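Local coordinates for Sqt1 (Chaetomium thermophilum, PDB 4ZOY), which probably acts as a dedicated WD40-repeat chaperone that captures a nascent ribosomal protein during translation, in the course of ribosome biogenesis, at residues 388-393 / 406-411; 342-347 / 379-384; 455-460 / 469-474. All blocks are in the same frame, centred on the assembly; numbering follows the deposited sequence.

Overall arrangement
Contact 2 comes first along the chain: strand 342-347 meets the end of strand 376-381, so the intervening 31 residues close a loop between two successive four-stranded sheets. Contact 1 opens after that loop has closed, where the turn ahead of strand 394-399 folds onto the end of strand 404-408 within the second of those sheets. Contact 3 is the hairpin of strands 457-461 and 468-473, in the sheet that the N-terminal strand 9-11 completes. The three follow in series, without nesting or crossing. Contacts 1 and 2, with centres about 10 Å apart, meet where L409 touches F381 and I342; contact 3 reaches them through I469 against R406 and F460 against E380.

Contact 1: residues 388-393 / 406-411; sequences AAMAGW and RWDLRG
R410 lies across both W393 and M390. Its CG sits over one face of the indole, 3.9 Å from the centroid of the five-membered ring of W393 and 27° off the normal, a CH-pi contact displaced toward the rim. The guanidinium, 50° from the indole plane, instead meets sulfur: M390 SD stands 3.4 Å from R410 CZ, over the centre of one face. M390 gets there by bending at chi2 and chi3, which also brings its CE to 3.6 Å from D408 OD1.

One backbone bond joins the segments, L409 N to W393 O at 2.8 Å and 165°. Behind these contacts, D408 fixes the guanidinium side-on: R410 NE binds D408 OD1 at 2.9 Å and R410 NH2 binds D408 OD2 at 2.8 Å, a salt bridge with both oxygens close to the guanidinium plane, though the two nitrogens lie somewhat out of the carboxylate plane. R410 N reaches OD1 from the opposite face of the carboxylate, closing an Asx turn.

The contact ties the turn before strand 394-399 to the end of strand 404-408. R364 of strand 362-367, in the preceding sheet, touches W393 and donates to R410 O, while L409 packs on V354 of strand 352-356.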
loop_
_atom_site.group_PDB
_atom_site.type_symbol
_atom_site.label_atom_id
_atom_site.label_comp_id
_atom_site.label_asym_id
_atom_site.label_seq_id
_atom_site.Cartn_x
_atom_site.Cartn_y
_atom_site.Cartn_z
ATOM N N ALA A 388 3.336 -22.869 7.509
ATOM C CA ALA A 388 4.430 -22.034 7.988
ATOM C C ALA A 388 5.664 -22.177 7.110
ATOM O O ALA A 388 6.463 -21.247 6.995
ATOM C CB ALA A 388 4.753 -22.374 9.431
ATOM N N ALA A 389 5.805 -23.333 6.477
ATOM C CA ALA A 389 6.946 -23.598 5.604
ATOM C C ALA A 389 6.962 -22.701 4.362
ATOM O O ALA A 389 7.998 -22.543 3.718
ATOM C CB ALA A 389 6.956 -25.066 5.194
ATOM N N MET A 390 5.815 -22.110 4.036
ATOM C CA MET A 390 5.676 -21.265 2.857
ATOM C C MET A 390 5.850 -19.786 3.176
ATOM O O MET A 390 5.600 -18.917 2.334
ATOM C CB MET A 390 4.318 -21.507 2.211
ATOM C CG MET A 390 4.236 -22.869 1.577
ATOM S SD MET A 390 5.373 -22.927 0.175
ATOM C CE MET A 390 4.423 -21.944 -0.968
ATOM N N ALA A 391 6.271 -19.511 4.407
ATOM C CA ALA A 391 6.546 -18.153 4.845
ATOM C C ALA A 391 7.483 -17.440 3.878
ATOM O O ALA A 391 8.557 -17.942 3.544
ATOM C CB ALA A 391 7.148 -18.166 6.242
ATOM N N GLY A 392 7.048 -16.269 3.431
ATOM C CA GLY A 392 7.835 -15.438 2.534
ATOM C C GLY A 392 7.684 -15.748 1.053
ATOM O O GLY A 392 8.176 -14.996 0.223
ATOM N N TRP A 393 6.996 -16.828 0.712
ATOM C CA TRP A 393 6.962 -17.285 -0.688
ATOM C C TRP A 393 5.613 -17.117 -1.373
ATOM O O TRP A 393 5.495 -17.382 -2.565
ATOM C CB TRP A 393 7.385 -18.761 -0.769
ATOM C CG TRP A 393 8.795 -18.949 -0.376
ATOM C CD1 TRP A 393 9.248 -19.459 0.804
ATOM C CD2 TRP A 393 9.954 -18.612 -1.145
ATOM N NE1 TRP A 393 10.625 -19.476 0.813
ATOM C CE2 TRP A 393 11.082 -18.960 -0.370
ATOM C CE3 TRP A 393 10.153 -18.060 -2.413
ATOM C CZ2 TRP A 393 12.389 -18.767 -0.821
ATOM C CZ3 TRP A 393 11.448 -17.869 -2.859
ATOM C CH2 TRP A 393 12.551 -18.222 -2.062
ATOM N N ARG A 406 -3.194 -15.645 -6.201
ATOM C CA ARG A 406 -2.117 -15.878 -5.260
ATOM C C ARG A 406 -1.112 -16.809 -5.900
ATOM O O ARG A 406 -1.476 -17.768 -6.597
ATOM C CB ARG A 406 -2.618 -16.440 -3.953
ATOM C CG ARG A 406 -1.458 -16.534 -2.966
ATOM C CD ARG A 406 -1.943 -16.794 -1.619
ATOM N NE ARG A 406 -2.701 -15.689 -1.062
ATOM C CZ ARG A 406 -3.518 -15.825 -0.027
ATOM N NH1 ARG A 406 -3.707 -17.034 0.508
ATOM N NH2 ARG A 406 -4.144 -14.788 0.475
ATOM N N TRP A 407 0.155 -16.495 -5.660
ATOM C CA TRP A 407 1.270 -17.105 -6.356
ATOM C C TRP A 407 2.246 -17.710 -5.374
ATOM O O TRP A 407 2.514 -17.133 -4.314
ATOM C CB TRP A 407 2.007 -16.074 -7.208
ATOM C CG TRP A 407 1.118 -15.260 -8.079
ATOM C CD1 TRP A 407 0.525 -14.075 -7.765
ATOM C CD2 TRP A 407 0.733 -15.567 -9.417
ATOM N NE1 TRP A 407 -0.209 -13.622 -8.832
ATOM C CE2 TRP A 407 -0.107 -14.525 -9.856
ATOM C CE3 TRP A 407 1.001 -16.632 -10.283
ATOM C CZ2 TRP A 407 -0.669 -14.509 -11.125
ATOM C CZ3 TRP A 407 0.446 -16.615 -11.543
ATOM C CH2 TRP A 407 -0.379 -15.561 -11.953
ATOM N N ASP A 408 2.762 -18.873 -5.752
ATOM C CA ASP A 408 3.867 -19.539 -5.076
ATOM C C ASP A 408 5.141 -19.161 -5.823
ATOM O O ASP A 408 5.332 -19.558 -6.971
ATOM C CB ASP A 408 3.606 -21.059 -5.075
ATOM C CG ASP A 408 4.811 -21.898 -4.678
ATOM O OD1 ASP A 408 5.847 -21.376 -4.220
ATOM O OD2 ASP A 408 4.681 -23.134 -4.827
ATOM N N LEU A 409 6.011 -18.391 -5.173
ATOM C CA LEU A 409 7.173 -17.824 -5.857
ATOM C C LEU A 409 8.451 -18.637 -5.662
ATOM O O LEU A 409 9.538 -18.147 -5.954
ATOM C CB LEU A 409 7.413 -16.382 -5.391
ATOM C CG LEU A 409 6.259 -15.399 -5.642
ATOM C CD1 LEU A 409 6.698 -13.993 -5.264
ATOM C CD2 LEU A 409 5.766 -15.442 -7.085
ATOM N N ARG A 410 8.333 -19.865 -5.172
ATOM C CA ARG A 410 9.539 -20.681 -4.988
ATOM C C ARG A 410 10.198 -21.066 -6.310
ATOM O O ARG A 410 11.414 -21.230 -6.365
ATOM C CB ARG A 410 9.219 -21.948 -4.190
ATOM C CG ARG A 410 8.875 -21.679 -2.744
ATOM C CD ARG A 410 8.416 -22.956 -2.062
ATOM N NE ARG A 410 7.208 -23.493 -2.683
ATOM C CZ ARG A 410 6.712 -24.705 -2.449
ATOM N NH1 ARG A 410 7.326 -25.532 -1.612
ATOM N NH2 ARG A 410 5.601 -25.097 -3.059
ATOM N N GLY A 411 9.397 -21.229 -7.357
ATOM C CA GLY A 411 9.910 -21.626 -8.661
ATOM C C GLY A 411 10.763 -20.580 -9.358
ATOM O O GLY A 411 10.836 -19.428 -8.926
#

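Contact 2: residues 342-347 / 379-384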
loop_
_atom_site.group_PDB
_atom_site.type_symbol
_atom_site.label_atom_id
_atom_site.label_comp_id
_atom_site.label_asym_id
_atom_site.label_seq_id
_atom_site.Cartn_x
_atom_site.Cartn_y
_atom_site.Cartn_z
ATOM N N ILE A 342 13.602 -12.217 -1.850
ATOM C CA ILE A 342 13.032 -11.867 -3.144
ATOM C C ILE A 342 12.284 -10.545 -3.105
ATOM O O ILE A 342 11.794 -10.104 -2.055
ATOM C CB ILE A 342 12.066 -12.962 -3.685
ATOM C CG1 ILE A 342 10.913 -13.207 -2.704
ATOM C CG2 ILE A 342 12.821 -14.275 -3.989
ATOM C CD1 ILE A 342 9.902 -14.238 -3.204
ATOM N N LEU A 343 12.206 -9.918 -4.277
ATOM C CA LEU A 343 11.459 -8.695 -4.508
ATOM C C LEU A 343 10.491 -8.951 -5.649
ATOM O O LEU A 343 10.901 -9.474 -6.690
ATOM C CB LEU A 343 12.405 -7.546 -4.871
ATOM C CG LEU A 343 11.778 -6.254 -5.401
ATOM C CD1 LEU A 343 11.037 -5.492 -4.295
ATOM C CD2 LEU A 343 12.836 -5.367 -6.079
ATOM N N ALA A 344 9.218 -8.603 -5.454
ATOM C CA ALA A 344 8.192 -8.732 -6.495
ATOM C C ALA A 344 7.761 -7.372 -7.016
ATOM O O ALA A 344 7.602 -6.418 -6.251
ATOM C CB ALA A 344 6.977 -9.487 -5.951
ATOM N N ALA A 345 7.540 -7.285 -8.326
ATOM C CA ALA A 345 7.152 -6.042 -8.978
ATOM C C ALA A 345 5.960 -6.276 -9.903
ATOM O O ALA A 345 6.001 -7.175 -10.744
ATOM C CB ALA A 345 8.323 -5.474 -9.766
ATOM N N GLY A 346 4.909 -5.479 -9.744
ATOM C CA GLY A 346 3.733 -5.589 -10.609
ATOM C C GLY A 346 3.697 -4.430 -11.575
ATOM O O GLY A 346 3.923 -3.285 -11.191
ATOM N N SER A 347 3.400 -4.728 -12.842
ATOM C CA SER A 347 3.466 -3.737 -13.899
ATOM C C SER A 347 2.113 -3.450 -14.529
ATOM O O SER A 347 1.234 -4.316 -14.549
ATOM C CB SER A 347 4.441 -4.215 -14.989
ATOM O OG SER A 347 4.470 -3.326 -16.094
ATOM N N VAL A 379 0.629 -5.881 -5.425
ATOM C CA VAL A 379 1.158 -7.167 -4.990
ATOM C C VAL A 379 1.524 -7.048 -3.520
ATOM O O VAL A 379 1.992 -5.991 -3.055
ATOM C CB VAL A 379 2.388 -7.623 -5.808
ATOM C CG1 VAL A 379 2.045 -7.740 -7.281
ATOM C CG2 VAL A 379 3.603 -6.677 -5.610
ATOM N N GLU A 380 1.302 -8.124 -2.773
ATOM C CA GLU A 380 1.565 -8.099 -1.328
ATOM C C GLU A 380 1.787 -9.505 -0.807
ATOM O O GLU A 380 0.972 -10.402 -1.066
ATOM C CB GLU A 380 0.412 -7.432 -0.574
ATOM C CG GLU A 380 0.675 -7.283 0.926
ATOM C CD GLU A 380 -0.539 -6.763 1.661
ATOM O OE1 GLU A 380 -0.762 -5.527 1.677
ATOM O OE2 GLU A 380 -1.279 -7.590 2.218
ATOM N N PHE A 381 2.889 -9.711 -0.081
ATOM C CA PHE A 381 3.175 -11.027 0.479
ATOM C C PHE A 381 2.283 -11.339 1.657
ATOM O O PHE A 381 1.973 -10.465 2.473
ATOM C CB PHE A 381 4.639 -11.123 0.916
ATOM C CG PHE A 381 5.590 -11.267 -0.222
ATOM C CD1 PHE A 381 5.929 -12.520 -0.704
ATOM C CD2 PHE A 381 6.148 -10.146 -0.824
ATOM C CE1 PHE A 381 6.813 -12.664 -1.775
ATOM C CE2 PHE A 381 7.027 -10.281 -1.891
ATOM C CZ PHE A 381 7.360 -11.535 -2.368
ATOM N N VAL A 382 1.875 -12.600 1.740
ATOM C CA VAL A 382 1.191 -13.105 2.926
ATOM C C VAL A 382 2.196 -13.169 4.080
ATOM O O VAL A 382 3.250 -13.794 3.960
ATOM C CB VAL A 382 0.580 -14.498 2.681
ATOM C CG1 VAL A 382 -0.129 -14.992 3.940
ATOM C CG2 VAL A 382 -0.377 -14.457 1.498
ATOM N N LYS A 383 1.849 -12.532 5.189
ATOM C CA LYS A 383 2.788 -12.407 6.310
ATOM C C LYS A 383 2.981 -13.713 7.064
ATOM O O LYS A 383 4.111 -14.087 7.398
ATOM C CB LYS A 383 2.314 -11.310 7.262
ATOM C CG LYS A 383 2.362 -9.929 6.619
ATOM C CD LYS A 383 2.393 -8.804 7.644
ATOM C CE LYS A 383 1.002 -8.319 7.984
ATOM N NZ LYS A 383 1.056 -7.115 8.870
ATOM N N SER A 384 1.884 -14.407 7.326
ATOM C CA SER A 384 1.940 -15.626 8.122
ATOM C C SER A 384 1.042 -16.690 7.529
ATOM O O SER A 384 -0.032 -16.948 8.063
ATOM C CB SER A 384 1.527 -15.341 9.560
ATOM O OG SER A 384 2.353 -14.351 10.145
#
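I342 and A344 present their side chains to F381, and the side-chain contacts are apolar. Strands 342-347 and 379-381 run nearly antiparallel, at 157°, but their axes come no closer than 7.7 Å. That spacing exceeds the separation of paired strands, and the sheet bonds of 342-347 go elsewhere: A344 and G346 to strand 331-336, L343 and A345 to strand 352-356. Side chains therefore bridge the gap.

The aromatic contacts centre on the outer end of the F381 ring. I342 CD1 lies 3.7 Å from F381 CE1, and I342 CG1 is 3.9 Å from F381 CZ. With chi1 of 59°, I342 sets CG1 between its own backbone N and carbonyl carbon, and the extended chi2 carries CD1 on to the ring. A344 CB reaches another atom of the ring, 4.1 Å from F381 CE2.

The aliphatic contacts belong to V379, whose two methyls divide the work. CG2 of V379 stands 4.4 Å from A344 CB, whereas CG1 of V379 is 4.3 Å from G346 CA. G346 brings the backbone itself into the packing here.

All five touching residues are buried between adjacent sheets of the propeller. L395 of strand 394-399 packs against both A344 and F381, A335 of strand 331-336 meets F381, and I352 of strand 352-356 lies against V379.

Contact 3: residues 455-460 / 469-474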
loop_
_atom_site.group_PDB
_atom_site.type_symbol
_atom_site.label_atom_id
_atom_site.label_comp_id
_atom_site.label_asym_id
_atom_site.label_seq_id
_atom_site.Cartn_x
_atom_site.Cartn_y
_atom_site.Cartn_z
ATOM N N GLY A 455 -15.012 -2.390 -14.508
ATOM C CA GLY A 455 -14.531 -2.794 -13.194
ATOM C C GLY A 455 -13.023 -2.706 -13.042
ATOM O O GLY A 455 -12.385 -1.753 -13.494
ATOM N N GLY A 456 -12.460 -3.727 -12.404
ATOM C CA GLY A 456 -11.041 -3.747 -12.052
ATOM C C GLY A 456 -10.876 -3.711 -10.539
ATOM O O GLY A 456 -11.606 -3.001 -9.837
ATOM N N VAL A 457 -9.905 -4.470 -10.025
ATOM C CA VAL A 457 -9.668 -4.480 -8.582
ATOM C C VAL A 457 -8.631 -3.428 -8.214
ATOM O O VAL A 457 -7.494 -3.497 -8.677
ATOM C CB VAL A 457 -9.191 -5.848 -8.085
ATOM C CG1 VAL A 457 -9.157 -5.870 -6.565
ATOM C CG2 VAL A 457 -10.097 -6.955 -8.636
ATOM N N LEU A 458 -9.048 -2.451 -7.411
ATOM C CA LEU A 458 -8.197 -1.299 -7.083
ATOM C C LEU A 458 -7.377 -1.486 -5.808
ATOM O O LEU A 458 -6.441 -0.735 -5.566
ATOM C CB LEU A 458 -9.050 -0.030 -6.958
ATOM C CG LEU A 458 -9.807 0.362 -8.229
ATOM C CD1 LEU A 458 -10.668 1.596 -7.987
ATOM C CD2 LEU A 458 -8.857 0.580 -9.414
ATOM N N GLY A 459 -7.724 -2.475 -4.992
ATOM C CA GLY A 459 -6.985 -2.700 -3.763
ATOM C C GLY A 459 -7.521 -3.902 -3.030
ATOM O O GLY A 459 -8.568 -4.462 -3.400
ATOM N N PHE A 460 -6.797 -4.323 -1.999
ATOM C CA PHE A 460 -7.252 -5.385 -1.124
ATOM C C PHE A 460 -6.500 -5.358 0.199
ATOM O O PHE A 460 -5.425 -4.763 0.314
ATOM C CB PHE A 460 -7.100 -6.773 -1.781
ATOM C CG PHE A 460 -5.677 -7.180 -2.044
ATOM C CD1 PHE A 460 -4.944 -7.832 -1.064
ATOM C CD2 PHE A 460 -5.084 -6.925 -3.266
ATOM C CE1 PHE A 460 -3.624 -8.204 -1.287
ATOM C CE2 PHE A 460 -3.772 -7.296 -3.505
ATOM C CZ PHE A 460 -3.043 -7.938 -2.509
ATOM N N ILE A 469 -9.671 -12.348 2.232
ATOM C CA ILE A 469 -9.274 -11.221 1.390
ATOM C C ILE A 469 -10.478 -10.329 1.173
ATOM O O ILE A 469 -11.549 -10.811 0.806
ATOM C CB ILE A 469 -8.715 -11.699 0.034
ATOM C CG1 ILE A 469 -7.528 -12.646 0.253
ATOM C CG2 ILE A 469 -8.338 -10.523 -0.863
ATOM C CD1 ILE A 469 -7.018 -13.295 -1.015
ATOM N N VAL A 470 -10.324 -9.039 1.445
ATOM C CA VAL A 470 -11.379 -8.075 1.151
ATOM C C VAL A 470 -10.875 -7.130 0.086
ATOM O O VAL A 470 -9.777 -6.590 0.192
ATOM C CB VAL A 470 -11.817 -7.289 2.399
ATOM C CG1 VAL A 470 -13.039 -6.422 2.073
ATOM C CG2 VAL A 470 -12.134 -8.252 3.548
ATOM N N THR A 471 -11.682 -6.953 -0.955
ATOM C CA THR A 471 -11.292 -6.193 -2.142
ATOM C C THR A 471 -12.098 -4.920 -2.310
ATOM O O THR A 471 -13.216 -4.802 -1.801
ATOM C CB THR A 471 -11.473 -7.011 -3.410
ATOM O OG1 THR A 471 -12.859 -7.382 -3.525
ATOM C CG2 THR A 471 -10.605 -8.260 -3.385
ATOM N N VAL A 472 -11.531 -3.973 -3.047
ATOM C CA VAL A 472 -12.274 -2.782 -3.452
ATOM C C VAL A 472 -12.147 -2.644 -4.964
ATOM O O VAL A 472 -11.067 -2.814 -5.549
ATOM C CB VAL A 472 -11.788 -1.500 -2.721
ATOM C CG1 VAL A 472 -12.120 -1.574 -1.241
ATOM C CG2 VAL A 472 -10.283 -1.252 -2.933
ATOM N N GLY A 473 -13.279 -2.385 -5.619
ATOM C CA GLY A 473 -13.295 -2.351 -7.072
ATOM C C GLY A 473 -13.719 -1.037 -7.715
ATOM O O GLY A 473 -14.448 -0.226 -7.132
ATOM N N ASP A 474 -13.287 -0.851 -8.957
ATOM C CA ASP A 474 -13.700 0.323 -9.715
ATOM C C ASP A 474 -15.157 0.183 -10.138
ATOM O O ASP A 474 -15.767 1.170 -10.563
ATOM C CB ASP A 474 -12.816 0.519 -10.943
ATOM C CG ASP A 474 -12.851 1.942 -11.459
ATOM O OD1 ASP A 474 -12.778 2.875 -10.638
ATOM O OD2 ASP A 474 -12.938 2.121 -12.693
HETATM O O HOH W 1 -13.157 0.604 -14.773
#
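D474 N donates to G456 O at 2.9 Å and 168°, one of three firm backbone bonds between the segments. L458 N gives a second, reaching V472 O at 2.8 Å in the carbonyl plane, and V472 N returns a third to G459 O from 43° above that carbonyl's plane. G459 N also points at V472 O, but this bond is weak at 3.4 Å. Two consecutive residues, L458 and G459, thus face V472: a classic beta bulge. It shifts the register by one residue between the non-hydrogen-bonded pair V457-G473 and the hydrogen-bonded pair G459-V472. One water donates to both G455 O and D474 OD2, joining the residues that flank the strands, while D474 OD1 is hydrogen-bonded to S17 OG.

The side chains pack around this ladder. L458 CD1 crosses the D474 side chain obliquely, 3.6 Å from D474 OD1, while V472 CG2 comes 3.5 Å from G459 N, on the side where glycine carries no side chain. On the face shared by V457, T471 and F460, V457 CG1 meets T471 CB at 4.1 Å. Chi1 of 65° turns the F460 ring away from strand 469-473, leaving its CB to touch I469 CG2 and T471 CG2; K378 makes a cation-pi contact with F460.

T471 OG1 is hydrogen-bonded to H448 NE2 and to L479 N of strand 478-482. The arrangement is a bulged antiparallel hairpin within a four-stranded WD40 propeller sheet, completed here by N-terminal strand 9-11, the overlap commonly used to close beta-propellers.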